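Local coordinates for transaminase (Bacillus megaterium, PDB 5G0A), which probably transfers amino groups between amines and carbonyl compounds with S-selectivity, using pyridoxal-5'-phosphate as cofactor, at residues 257-261 with 262-266; 418-421 with 422-425; 356-359 with 360-364; 97-100 with 101-105. One frame throughout, in Å; residues are numbered along the deposited sequence.

Overall arrangement
All four contacts are local ones, made along a helix or round its end. Contact 4 is the buried one and has a second subunit against part of it; contacts 1, 2 and 3 are partly buried, and no other chain touches them. Contacts 2 and 3 lie on different helices, 418-427 and 353-374, that pack against the same helix 451-468; the centres of the two contacts are about 25 Å apart. Contact 1 leads from helix 251-262 into strand 265-269 of the large mixed sheet, about 42 Å from contact 2 between centres and across the middle of the chain. Contacts 1 and 4 finish helices, one with a Schellman motif, the other with a wide pi-type turn and a salt bridge; contacts 2 and 3 keep regular alpha-helical bonding.

Contact 1 of 4, residues 257-261 with 262-266; sequences KMTKE and LGVLW
T259 and V264 meet where helix 251-262 ends in a Schellman motif: V264 N reaches back to T259 O over 3.0 Å, with a nearly straight N-H...O angle of 178°. G263, at positive phi, is the C-prime residue, and its N makes weak bonds to T259 O and K260 O. The turn hands the chain on to strand 265-269 within the beta-alpha-beta unit that starts at strand 231-236. The tight side faces that sheet and helix 214-226. Here M258 CG lies 3.8 Å from L262 CD1, the two chains crossing at a slant, and I223 of helix 214-226 touches both side chains. L262 has its CG anti to the carbonyl carbon (chi1 -59°), which lays CG 3.3 Å from M258 O, over the last helical turn. Cutting L262 back to an alanine would probably open a gap beside M258 CG and deprive I223 of an apolar neighbour. The solvent side is looser. The CB of K260 points away from residues 262-266, and K257 NZ makes a weak, 3.2 Å salt bridge to E261 OE2 one turn further along. Back on the buried side, W266 directs its indole away, NE1 bonding to T236 OG1, while W266 CB stands 3.8 Å from T259 OG1, a hydroxyl already bonded to I255 O and R256 NH2.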
loop_
_atom_site.group_PDB
_atom_site.type_symbol
_atom_site.label_atom_id
_atom_site.label_comp_id
_atom_site.label_asym_id
_atom_site.label_seq_id
_atom_site.Cartn_x
_atom_site.Cartn_y
_atom_site.Cartn_z
ATOM N N LYS B 257 -24.940 -11.818 12.573
ATOM C CA LYS B 257 -25.441 -12.851 11.670
ATOM C C LYS B 257 -24.669 -12.880 10.343
ATOM O O LYS B 257 -24.227 -13.940 9.919
ATOM C CB LYS B 257 -26.945 -12.640 11.433
ATOM C CG LYS B 257 -27.589 -13.667 10.511
ATOM C CD LYS B 257 -29.108 -13.663 10.704
ATOM C CE LYS B 257 -29.824 -14.477 9.629
ATOM N NZ LYS B 257 -29.830 -13.796 8.299
ATOM N N MET B 258 -24.485 -11.719 9.724
ATOM C CA MET B 258 -23.772 -11.616 8.437
ATOM C C MET B 258 -22.316 -12.095 8.543
ATOM O O MET B 258 -21.841 -12.863 7.700
ATOM C CB MET B 258 -23.843 -10.175 7.881
ATOM C CG MET B 258 -23.013 -9.932 6.604
ATOM S SD MET B 258 -22.421 -8.224 6.424
ATOM C CE MET B 258 -21.006 -8.185 7.540
ATOM N N THR B 259 -21.610 -11.674 9.596
ATOM C CA THR B 259 -20.245 -12.159 9.799
ATOM C C THR B 259 -20.150 -13.686 10.007
ATOM O O THR B 259 -19.304 -14.352 9.421
ATOM C CB THR B 259 -19.515 -11.383 10.933
ATOM O OG1 THR B 259 -20.268 -11.454 12.159
ATOM C CG2 THR B 259 -19.316 -9.922 10.540
ATOM N N LYS B 260 -21.033 -14.244 10.831
ATOM C CA LYS B 260 -21.076 -15.696 11.029
ATOM C C LYS B 260 -21.323 -16.413 9.691
ATOM O O LYS B 260 -20.666 -17.410 9.399
ATOM C CB LYS B 260 -22.204 -16.079 11.992
ATOM C CG LYS B 260 -21.962 -15.780 13.478
ATOM C CD LYS B 260 -20.893 -16.669 14.096
ATOM C CE LYS B 260 -20.885 -16.502 15.618
ATOM N NZ LYS B 260 -19.807 -17.320 16.237
ATOM N N GLU B 261 -22.267 -15.896 8.904
ATOM C CA GLU B 261 -22.610 -16.521 7.604
ATOM C C GLU B 261 -21.459 -16.449 6.595
ATOM O O GLU B 261 -21.231 -17.381 5.827
ATOM C CB GLU B 261 -23.864 -15.874 7.015
ATOM C CG GLU B 261 -25.125 -16.206 7.794
ATOM C CD GLU B 261 -26.356 -15.481 7.295
ATOM O OE1 GLU B 261 -26.240 -14.555 6.460
ATOM O OE2 GLU B 261 -27.458 -15.831 7.763
ATOM N N LEU B 262 -20.710 -15.345 6.624
ATOM C CA LEU B 262 -19.574 -15.166 5.701
ATOM C C LEU B 262 -18.263 -15.798 6.185
ATOM O O LEU B 262 -17.332 -15.954 5.398
ATOM C CB LEU B 262 -19.361 -13.682 5.365
ATOM C CG LEU B 262 -20.530 -12.925 4.705
ATOM C CD1 LEU B 262 -20.194 -11.454 4.555
ATOM C CD2 LEU B 262 -20.912 -13.543 3.362
ATOM N N GLY B 263 -18.199 -16.169 7.467
ATOM C CA GLY B 263 -16.997 -16.770 8.044
ATOM C C GLY B 263 -15.945 -15.707 8.343
ATOM O O GLY B 263 -14.745 -15.944 8.159
ATOM N N VAL B 264 -16.414 -14.566 8.839
ATOM C CA VAL B 264 -15.572 -13.374 9.096
ATOM C C VAL B 264 -15.730 -13.054 10.585
ATOM O O VAL B 264 -16.805 -13.282 11.163
ATOM C CB VAL B 264 -16.052 -12.226 8.175
ATOM C CG1 VAL B 264 -15.568 -10.847 8.607
ATOM C CG2 VAL B 264 -15.669 -12.530 6.717
ATOM N N LEU B 265 -14.658 -12.589 11.219
ATOM C CA LEU B 265 -14.746 -12.181 12.617
ATOM C C LEU B 265 -15.513 -10.864 12.809
ATOM O O LEU B 265 -15.572 -10.017 11.917
ATOM C CB LEU B 265 -13.339 -12.076 13.238
ATOM C CG LEU B 265 -12.484 -13.334 13.296
ATOM C CD1 LEU B 265 -11.087 -12.989 13.833
ATOM C CD2 LEU B 265 -13.152 -14.449 14.135
ATOM N N TRP B 266 -16.115 -10.712 13.996
ATOM C CA TRP B 266 -16.690 -9.455 14.420
ATOM C C TRP B 266 -15.935 -8.907 15.635
ATOM O O TRP B 266 -15.896 -9.530 16.704
ATOM C CB TRP B 266 -18.221 -9.584 14.713
ATOM C CG TRP B 266 -18.822 -8.346 15.311
ATOM C CD1 TRP B 266 -18.548 -7.042 14.965
ATOM C CD2 TRP B 266 -19.811 -8.281 16.350
ATOM N NE1 TRP B 266 -19.284 -6.181 15.744
ATOM C CE2 TRP B 266 -20.068 -6.912 16.595
ATOM C CE3 TRP B 266 -20.512 -9.251 17.101
ATOM C CZ2 TRP B 266 -20.980 -6.480 17.567
ATOM C CZ3 TRP B 266 -21.419 -8.808 18.064
ATOM C CH2 TRP B 266 -21.639 -7.444 18.289
#

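Contact 2 of 4, residues 418-421 with 422-425; sequences PTQI and IMKK
Q420 and M423 run side by side, pointing the same way, and touch at their far ends: M423 CE stands 3.5 Å from Q420 NE2, displaced to one side of the amide plane. Two bends bring this about. Q420 kinks at chi2 (-70°), whereas M423 runs straight from the backbone and turns only at chi3 (77°), which swings its methyl back to the glutamine. I422 behaves differently: CG1 stays beside its backbone N and brings CD1 to 3.5 Å from P418 O, on the side that packs against L461, A464 and L465 of helix 451-468. All this decorates the opening turns of alpha helix 418-427, where P418 O, T419 O, Q420 O and I421 O each accept the amide four residues on, I422 N being 3.0 Å from P418 O and K425 N 3.2 Å from I421 O. The two lysines part company. K424 is extended and leads out, but K425 curls at both chi2 and chi3, its CG only 3.2 Å from I421 O, and its NZ ends in a salt bridge to E428 and a cation-pi contact with Y467. T419 OG1 bonds to M437 O.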
loop_
_atom_site.group_PDB
_atom_site.type_symbol
_atom_site.label_atom_id
_atom_site.label_comp_id
_atom_site.label_asym_id
_atom_site.label_seq_id
_atom_site.Cartn_x
_atom_site.Cartn_y
_atom_site.Cartn_z
ATOM N N PRO B 418 -23.162 24.863 15.798
ATOM C CA PRO B 418 -24.164 24.857 16.868
ATOM C C PRO B 418 -23.698 24.246 18.199
ATOM O O PRO B 418 -24.016 24.789 19.254
ATOM C CB PRO B 418 -25.311 24.045 16.269
ATOM C CG PRO B 418 -25.200 24.299 14.802
ATOM C CD PRO B 418 -23.735 24.439 14.505
ATOM N N THR B 419 -22.956 23.140 18.163
ATOM C CA THR B 419 -22.475 22.539 19.421
ATOM C C THR B 419 -21.444 23.418 20.129
ATOM O O THR B 419 -21.309 23.359 21.359
ATOM C CB THR B 419 -21.945 21.102 19.250
ATOM O OG1 THR B 419 -21.038 21.035 18.137
ATOM C CG2 THR B 419 -23.101 20.142 19.035
ATOM N N GLN B 420 -20.699 24.212 19.362
ATOM C CA GLN B 420 -19.742 25.156 19.952
ATOM C C GLN B 420 -20.490 26.314 20.612
ATOM O O GLN B 420 -20.107 26.795 21.688
ATOM C CB GLN B 420 -18.767 25.685 18.899
ATOM C CG GLN B 420 -17.756 24.659 18.398
ATOM C CD GLN B 420 -16.734 24.294 19.453
ATOM O OE1 GLN B 420 -16.557 23.124 19.779
ATOM N NE2 GLN B 420 -16.066 25.301 20.006
ATOM N N ILE B 421 -21.556 26.766 19.955
ATOM C CA ILE B 421 -22.403 27.836 20.496
ATOM C C ILE B 421 -23.073 27.427 21.813
ATOM O O ILE B 421 -23.137 28.216 22.770
ATOM C CB ILE B 421 -23.448 28.300 19.448
ATOM C CG1 ILE B 421 -22.745 28.936 18.233
ATOM C CG2 ILE B 421 -24.498 29.221 20.071
ATOM C CD1 ILE B 421 -21.997 30.226 18.523
ATOM N N ILE B 422 -23.562 26.190 21.860
ATOM C CA ILE B 422 -24.176 25.633 23.063
ATOM C C ILE B 422 -23.149 25.540 24.193
ATOM O O ILE B 422 -23.429 25.950 25.327
ATOM C CB ILE B 422 -24.831 24.270 22.769
ATOM C CG1 ILE B 422 -26.127 24.486 21.971
ATOM C CG2 ILE B 422 -25.091 23.474 24.047
ATOM C CD1 ILE B 422 -26.539 23.309 21.113
ATOM N N MET B 423 -21.958 25.030 23.868
ATOM C CA MET B 423 -20.885 24.876 24.862
ATOM C C MET B 423 -20.521 26.223 25.486
ATOM O O MET B 423 -20.441 26.354 26.710
ATOM C CB MET B 423 -19.647 24.217 24.239
ATOM C CG MET B 423 -18.454 24.073 25.185
ATOM S SD MET B 423 -17.032 23.302 24.376
ATOM C CE MET B 423 -16.406 24.675 23.414
ATOM N N LYS B 424 -20.322 27.227 24.642
ATOM C CA LYS B 424 -19.895 28.549 25.105
ATOM C C LYS B 424 -20.924 29.170 26.048
ATOM O O LYS B 424 -20.559 29.785 27.049
ATOM C CB LYS B 424 -19.611 29.469 23.914
ATOM C CG LYS B 424 -18.667 30.617 24.226
ATOM C CD LYS B 424 -18.519 31.567 23.048
ATOM C CE LYS B 424 -17.579 32.714 23.401
ATOM N NZ LYS B 424 -17.782 33.913 22.537
ATOM N N LYS B 425 -22.208 28.972 25.751
ATOM C CA LYS B 425 -23.283 29.545 26.558
ATOM C C LYS B 425 -23.454 28.815 27.887
ATOM O O LYS B 425 -23.605 29.446 28.937
ATOM C CB LYS B 425 -24.609 29.573 25.771
ATOM C CG LYS B 425 -24.611 30.471 24.536
ATOM C CD LYS B 425 -24.084 31.882 24.791
ATOM C CE LYS B 425 -25.063 32.722 25.597
ATOM N NZ LYS B 425 -24.542 34.102 25.788
#

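Contact 3 of 4, residues 356-359 with 360-364. Unlike the reference sequence in segment 356-359: D359 (reference Asn).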
loop_
_atom_site.group_PDB
_atom_site.type_symbol
_atom_site.label_atom_id
_atom_site.label_comp_id
_atom_site.label_asym_id
_atom_site.label_seq_id
_atom_site.Cartn_x
_atom_site.Cartn_y
_atom_site.Cartn_z
ATOM N N GLN B 356 -26.514 1.936 38.676
ATOM C CA GLN B 356 -26.639 3.385 38.847
ATOM C C GLN B 356 -26.725 4.140 37.510
ATOM O O GLN B 356 -27.480 5.097 37.368
ATOM C CB GLN B 356 -25.470 3.958 39.663
ATOM C CG GLN B 356 -25.501 3.680 41.157
ATOM C CD GLN B 356 -24.352 4.373 41.896
ATOM O OE1 GLN B 356 -23.524 3.716 42.531
ATOM N NE2 GLN B 356 -24.287 5.689 41.797
ATOM N N ALA B 357 -25.921 3.711 36.533
ATOM C CA ALA B 357 -25.875 4.362 35.230
ATOM C C ALA B 357 -27.182 4.150 34.461
ATOM O O ALA B 357 -27.677 5.071 33.848
ATOM C CB ALA B 357 -24.704 3.827 34.412
ATOM N N LYS B 358 -27.690 2.922 34.469
ATOM C CA LYS B 358 -28.988 2.624 33.841
ATOM C C LYS B 358 -30.065 3.558 34.406
ATOM O O LYS B 358 -30.781 4.218 33.650
ATOM C CB LYS B 358 -29.382 1.161 34.053
ATOM C CG LYS B 358 -30.757 0.813 33.461
ATOM C CD LYS B 358 -31.155 -0.634 33.684
ATOM C CE LYS B 358 -32.451 -0.959 32.940
ATOM N NZ LYS B 358 -32.753 -2.424 32.942
ATOM N N ASP B 359 -30.152 3.614 35.738
ATOM C CA ASP B 359 -31.134 4.465 36.449
ATOM C C ASP B 359 -31.023 5.931 36.079
ATOM O O ASP B 359 -32.020 6.574 35.764
ATOM C CB ASP B 359 -30.958 4.332 37.969
ATOM C CG ASP B 359 -31.936 3.382 38.600
ATOM O OD1 ASP B 359 -33.092 3.803 38.862
ATOM O OD2 ASP B 359 -31.547 2.229 38.876
ATOM N N SER B 360 -29.803 6.470 36.133
ATOM C CA SER B 360 -29.575 7.871 35.785
ATOM C C SER B 360 -29.834 8.194 34.308
ATOM O O SER B 360 -30.223 9.298 33.969
ATOM C CB SER B 360 -28.175 8.310 36.228
ATOM O OG SER B 360 -28.070 8.238 37.647
ATOM N N GLY B 361 -29.619 7.217 33.432
ATOM C CA GLY B 361 -29.960 7.365 32.017
ATOM C C GLY B 361 -31.464 7.550 31.840
ATOM O O GLY B 361 -31.887 8.418 31.084
ATOM N N GLU B 362 -32.249 6.725 32.534
ATOM C CA GLU B 362 -33.719 6.845 32.521
ATOM C C GLU B 362 -34.117 8.228 33.022
ATOM O O GLU B 362 -35.004 8.876 32.458
ATOM C CB GLU B 362 -34.361 5.732 33.353
ATOM C CG GLU B 362 -34.261 4.361 32.697
ATOM C CD GLU B 362 -34.545 3.204 33.634
ATOM O OE1 GLU B 362 -35.137 3.416 34.716
ATOM O OE2 GLU B 362 -34.170 2.068 33.278
ATOM N N TYR B 363 -33.428 8.707 34.057
ATOM C CA TYR B 363 -33.656 10.068 34.542
ATOM C C TYR B 363 -33.318 11.125 33.488
ATOM O O TYR B 363 -34.122 12.023 33.209
ATOM C CB TYR B 363 -32.889 10.330 35.840
ATOM C CG TYR B 363 -33.224 11.670 36.458
ATOM C CD1 TYR B 363 -34.459 11.882 37.083
ATOM C CD2 TYR B 363 -32.319 12.735 36.401
ATOM C CE1 TYR B 363 -34.778 13.111 37.642
ATOM C CE2 TYR B 363 -32.628 13.969 36.960
ATOM C CZ TYR B 363 -33.863 14.149 37.583
ATOM O OH TYR B 363 -34.178 15.367 38.150
ATOM N N ILE B 364 -32.130 11.008 32.885
ATOM C CA ILE B 364 -31.712 11.911 31.818
ATOM C C ILE B 364 -32.702 11.865 30.643
ATOM O O ILE B 364 -32.982 12.890 30.034
ATOM C CB ILE B 364 -30.268 11.587 31.325
ATOM C CG1 ILE B 364 -29.226 12.084 32.339
ATOM C CG2 ILE B 364 -29.997 12.192 29.953
ATOM C CD1 ILE B 364 -27.883 11.367 32.259
#
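The carboxylate of E362 has K358 on one of its faces: K358 O sits above it, 3.9 Å from E362 CD, and K358 CG lies off the same face. The lysine then runs on, fully extended, past the OE2 end, where its CE comes to 3.5 Å from E362 OE2. The amine does not close on the acid, since K358 NZ stays 4.7 Å from E362 OE2, and any attraction between the charges is probably slight on this exposed side. The other acid nearby, D359, differs from the reference sequence; its OD1 is 4.6 Å from E362 OE1, where like charges would be expected to repel mildly. Y363 meets the preceding turn through its CB, 3.9 Å from D359 O. With CG anti to the backbone N (chi1 -173°), its ring is carried off to R451 and I454, and the hydroxyl bonds to D455. Regular backbone bonds hold the turns together, among them G361 N to A357 O at 2.9 Å and E362 N to K358 O at 3.1 Å. Charged residues line the outer side, while S360, Y363 and I364 rest on I454 of helix 451-468 and A357 on L386: the arrangement of an amphipathic alpha helix, here 353-374.

Contact 4 of 4, residues 97-100 with 101-105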
loop_
_atom_site.group_PDB
_atom_site.type_symbol
_atom_site.label_atom_id
_atom_site.label_comp_id
_atom_site.label_asym_id
_atom_site.label_seq_id
_atom_site.Cartn_x
_atom_site.Cartn_y
_atom_site.Cartn_z
ATOM N N ALA B 97 -6.885 -8.759 37.185
ATOM C CA ALA B 97 -7.675 -7.890 36.318
ATOM C C ALA B 97 -8.355 -8.714 35.204
ATOM O O ALA B 97 -9.514 -8.474 34.868
ATOM C CB ALA B 97 -6.815 -6.776 35.708
ATOM N N ALA B 98 -7.617 -9.660 34.635
ATOM C CA ALA B 98 -8.156 -10.500 33.560
ATOM C C ALA B 98 -9.253 -11.431 34.103
ATOM O O ALA B 98 -10.300 -11.616 33.452
ATOM C CB ALA B 98 -7.043 -11.293 32.893
ATOM N N LYS B 99 -9.012 -11.983 35.294
ATOM C CA LYS B 99 -10.006 -12.849 35.975
ATOM C C LYS B 99 -11.315 -12.080 36.250
ATOM O O LYS B 99 -12.412 -12.600 36.028
ATOM C CB LYS B 99 -9.416 -13.469 37.260
ATOM C CG LYS B 99 -10.409 -14.345 38.054
ATOM C CD LYS B 99 -11.209 -13.514 39.031
ATOM C CE LYS B 99 -12.114 -14.362 39.928
ATOM N NZ LYS B 99 -12.664 -13.545 41.044
ATOM N N ILE B 100 -11.200 -10.840 36.718
ATOM C CA ILE B 100 -12.374 -10.019 36.967
ATOM C C ILE B 100 -13.187 -9.842 35.706
ATOM O O ILE B 100 -14.407 -10.016 35.715
ATOM C CB ILE B 100 -12.009 -8.650 37.551
ATOM C CG1 ILE B 100 -11.386 -8.863 38.945
ATOM C CG2 ILE B 100 -13.245 -7.754 37.641
ATOM C CD1 ILE B 100 -10.748 -7.608 39.505
ATOM N N ILE B 101 -12.518 -9.501 34.605
ATOM C CA ILE B 101 -13.250 -9.261 33.365
ATOM C C ILE B 101 -13.931 -10.541 32.882
ATOM O O ILE B 101 -15.118 -10.514 32.551
ATOM C CB ILE B 101 -12.339 -8.678 32.258
ATOM C CG1 ILE B 101 -11.934 -7.246 32.631
ATOM C CG2 ILE B 101 -13.065 -8.684 30.895
ATOM C CD1 ILE B 101 -10.785 -6.725 31.786
ATOM N N ILE B 102 -13.216 -11.661 32.912
ATOM C CA ILE B 102 -13.724 -12.899 32.305
ATOM C C ILE B 102 -14.725 -13.644 33.206
ATOM O O ILE B 102 -15.762 -14.123 32.717
ATOM C CB ILE B 102 -12.551 -13.804 31.817
ATOM C CG1 ILE B 102 -11.856 -13.110 30.612
ATOM C CG2 ILE B 102 -13.029 -15.218 31.444
ATOM C CD1 ILE B 102 -10.453 -13.635 30.304
ATOM N N GLU B 103 -14.442 -13.689 34.505
ATOM C CA GLU B 103 -15.215 -14.522 35.432
ATOM C C GLU B 103 -16.166 -13.776 36.359
ATOM O O GLU B 103 -17.094 -14.407 36.901
ATOM C CB GLU B 103 -14.289 -15.407 36.268
ATOM C CG GLU B 103 -13.447 -16.374 35.457
ATOM C CD GLU B 103 -14.264 -17.316 34.585
ATOM O OE1 GLU B 103 -15.490 -17.131 34.464
ATOM O OE2 GLU B 103 -13.671 -18.245 34.001
ATOM N N ASP B 104 -15.928 -12.476 36.580
ATOM C CA ASP B 104 -16.798 -11.667 37.467
ATOM C C ASP B 104 -17.712 -10.663 36.755
ATOM O O ASP B 104 -18.771 -10.286 37.256
ATOM C CB ASP B 104 -15.969 -10.970 38.562
ATOM C CG ASP B 104 -15.101 -11.943 39.340
ATOM O OD1 ASP B 104 -15.449 -13.154 39.417
ATOM O OD2 ASP B 104 -14.068 -11.501 39.881
ATOM N N ILE B 105 -17.296 -10.223 35.572
ATOM C CA ILE B 105 -18.097 -9.339 34.757
ATOM C C ILE B 105 -18.828 -10.098 33.632
ATOM O O ILE B 105 -20.049 -9.939 33.449
ATOM C CB ILE B 105 -17.199 -8.204 34.195
ATOM C CG1 ILE B 105 -16.697 -7.341 35.378
ATOM C CG2 ILE B 105 -17.952 -7.399 33.139
ATOM C CD1 ILE B 105 -15.842 -6.131 35.020
#
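K99 NZ and D104 OD2 form a salt bridge at 2.7 Å, the amine taking the syn lone pair of that oxygen, with D104 OD1 also near at 3.2 Å from NZ. The lysine starts with CG anti to its own N, then bends at chi2 (-88°), which lets the rest of the chain cross over to an acid five residues on. I100 O, in the same turn, is gripped twice. I105 N, 2.9 Å away, approaches almost in line with the C=O bond, whereas D104 N, at 3.0 Å, comes from above the carbonyl plane. The first of these closes the wide pi-type turn that finishes helix 92-105. I105 CD1 meets I100 CG2 at 4.0 Å on the inner side, where I105 also packs on F275, W281 and F282, and I100 on L345 and M349 of helix 335-350.

Behind this layer the helix is regular: I101 N bonds to A97 O, I102 N to A98 O, and E103 N to K99 O at 2.8 Å. The second subunit covers another side, its W16 lying on K99 and its Y20 packing on I102. With an alanine in place of D104, the K99 amine would probably lose its anionic mate and its chain would be freer to turn. An acid at the carboxyl end of a helix is likely to be disfavoured by the helix dipole; the lysine beside D104 probably offsets that, and the bridge ties the wide final turn to the regular one before it.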